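Local coordinates for protein PpBBE-like 1 D396N (Physcomitrella patens subsp. patens, PDB 6EO5) that oxidises cellobiose as a berberine bridge enzyme-like flavoprotein oxidase of the VAO family that carries a bi-covalently bound FAD, at residues Phe236-Ser241 with Ala287-Asn292. Residues are numbered along the deposited sequence; the frame is centred on the assembly and turned at random.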
loop_
_atom_site.group_PDB
_atom_site.type_symbol
_atom_site.label_atom_id
_atom_site.label_comp_id
_atom_site.label_asym_id
_atom_site.label_seq_id
_atom_site.Cartn_x
_atom_site.Cartn_y
_atom_site.Cartn_z
ATOM N N PHE A 236 26.481 -7.427 -2.772
ATOM C CA PHE A 236 27.012 -6.223 -2.150
ATOM C C PHE A 236 27.276 -5.153 -3.197
ATOM O O PHE A 236 26.876 -3.990 -3.039
ATOM C CB PHE A 236 28.298 -6.535 -1.386
ATOM C CG PHE A 236 28.910 -5.328 -0.746
ATOM C CD1 PHE A 236 29.786 -4.513 -1.455
ATOM C CD2 PHE A 236 28.588 -4.984 0.556
ATOM C CE1 PHE A 236 30.326 -3.386 -0.876
ATOM C CE2 PHE A 236 29.133 -3.853 1.143
ATOM C CZ PHE A 236 30.003 -3.057 0.428
ATOM N N LYS A 237 27.965 -5.536 -4.277
ATOM C CA LYS A 237 28.320 -4.582 -5.316
ATOM C C LYS A 237 27.073 -3.953 -5.923
ATOM O O LYS A 237 27.002 -2.728 -6.091
ATOM C CB LYS A 237 29.169 -5.288 -6.377
ATOM C CG LYS A 237 29.931 -4.363 -7.316
ATOM C CD LYS A 237 30.707 -5.156 -8.360
ATOM C CE LYS A 237 31.305 -4.233 -9.413
ATOM N NZ LYS A 237 32.309 -3.307 -8.819
ATOM N N ASN A 238 26.065 -4.776 -6.246
ATOM C CA ASN A 238 24.863 -4.230 -6.873
ATOM C C ASN A 238 24.109 -3.315 -5.915
ATOM O O ASN A 238 23.679 -2.224 -6.306
ATOM C CB ASN A 238 23.947 -5.348 -7.375
ATOM C CG ASN A 238 24.591 -6.203 -8.447
ATOM O OD1 ASN A 238 25.677 -5.899 -8.924
ATOM N ND2 ASN A 238 23.918 -7.279 -8.835
ATOM N N PHE A 239 23.947 -3.727 -4.653
ATOM C CA PHE A 239 23.201 -2.889 -3.719
ATOM C C PHE A 239 23.924 -1.574 -3.455
ATOM O O PHE A 239 23.290 -0.511 -3.427
ATOM C CB PHE A 239 22.929 -3.613 -2.393
ATOM C CG PHE A 239 21.983 -2.851 -1.520
ATOM C CD1 PHE A 239 20.619 -2.883 -1.776
ATOM C CD2 PHE A 239 22.450 -2.019 -0.518
ATOM C CE1 PHE A 239 19.735 -2.144 -1.025
ATOM C CE2 PHE A 239 21.564 -1.269 0.252
ATOM C CZ PHE A 239 20.200 -1.337 -0.009
ATOM N N LYS A 240 25.249 -1.620 -3.257
ATOM C CA LYS A 240 26.004 -0.387 -3.050
ATOM C C LYS A 240 25.854 0.556 -4.237
ATOM O O LYS A 240 25.673 1.767 -4.062
ATOM C CB LYS A 240 27.477 -0.701 -2.802
ATOM C CG LYS A 240 28.310 0.494 -2.378
ATOM C CD LYS A 240 29.673 0.025 -1.879
ATOM C CE LYS A 240 30.634 1.185 -1.663
ATOM N NZ LYS A 240 29.876 2.318 -1.083
ATOM N N SER A 241 25.905 0.014 -5.455
ATOM C CA SER A 241 25.744 0.851 -6.637
ATOM C C SER A 241 24.344 1.444 -6.715
ATOM O O SER A 241 24.176 2.591 -7.146
ATOM C CB SER A 241 26.049 0.052 -7.891
ATOM O OG SER A 241 25.867 0.885 -9.010
ATOM N N ALA A 287 27.545 1.289 -14.269
ATOM C CA ALA A 287 28.999 1.348 -14.202
ATOM C C ALA A 287 29.530 0.728 -12.911
ATOM O O ALA A 287 30.592 0.099 -12.915
ATOM C CB ALA A 287 29.466 2.795 -14.352
ATOM N N SER A 288 28.813 0.870 -11.797
ATOM C CA SER A 288 29.322 0.324 -10.544
ATOM C C SER A 288 28.701 -1.003 -10.140
ATOM O O SER A 288 29.249 -1.678 -9.258
ATOM C CB SER A 288 29.132 1.326 -9.410
ATOM O OG SER A 288 30.099 2.351 -9.515
ATOM N N ALA A 289 27.581 -1.391 -10.743
ATOM C CA ALA A 289 27.067 -2.734 -10.521
ATOM C C ALA A 289 27.993 -3.752 -11.175
ATOM O O ALA A 289 28.957 -3.410 -11.863
ATOM C CB ALA A 289 25.650 -2.884 -11.068
ATOM N N ALA A 290 27.693 -5.021 -10.947
ATOM C CA ALA A 290 28.498 -6.073 -11.515
ATOM C C ALA A 290 28.287 -6.137 -13.029
ATOM O O ALA A 290 27.273 -5.664 -13.557
ATOM C CB ALA A 290 28.147 -7.401 -10.865
ATOM N N PRO A 291 29.250 -6.696 -13.753
ATOM C CA PRO A 291 29.109 -6.802 -15.205
ATOM C C PRO A 291 27.989 -7.749 -15.600
ATOM O O PRO A 291 27.535 -8.587 -14.818
ATOM C CB PRO A 291 30.473 -7.341 -15.649
ATOM C CG PRO A 291 31.043 -7.979 -14.413
ATOM C CD PRO A 291 30.586 -7.114 -13.303
ATOM N N ASN A 292 27.544 -7.593 -16.843
ATOM C CA ASN A 292 26.652 -8.532 -17.518
ATOM C C ASN A 292 25.259 -8.666 -16.923
ATOM O O ASN A 292 24.765 -9.793 -16.803
ATOM C CB ASN A 292 27.277 -9.929 -17.547
ATOM C CG ASN A 292 28.493 -9.988 -18.420
ATOM O OD1 ASN A 292 28.518 -9.392 -19.506
ATOM N ND2 ASN A 292 29.529 -10.694 -17.951
#
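N238, on helix 235-246, holds A290 in the chain that leaves helix 279-288; both helices lie on the seven-stranded antiparallel sheet of this VAO-family oxidase. Helix 235-246 offers K237, N238 and S241 to the end of helix 279-288 and the chain running on toward edge strand 294-300. A289 is the first residue there to abandon helical torsions, and the A290 amide, now pointing at the neighbouring helix, gives its hydrogen to N238 OD1 (N to O 3.0 Å). The bond is nearly straight at the hydrogen, 165°, and meets the carbonyl at a C=O...N angle of 159°, a little off the carbonyl plane. A side-chain amide suits this buried place because it accepts and donates at once: ND2 bonds to S265 OG, so both branches fix the rotation of the group. The small methyls of A289 and A290 let OD1 come close, its distance to A290 CB being 3.5 Å. One residue earlier on the helix, K237 runs extended with CG anti to its own N (chi1 -164°) and lays its methylenes over the turn, bending only at the last torsion. Its CE sits 3.3 Å from S288 O. Long aliphatic reach with a charged tip fits this exposed border. The short side chain of S241 lets its helix come close to the last turn of helix 279-288: its OG, hydrogen-bonded to F285 O, also packs 3.3 Å from S288 CB.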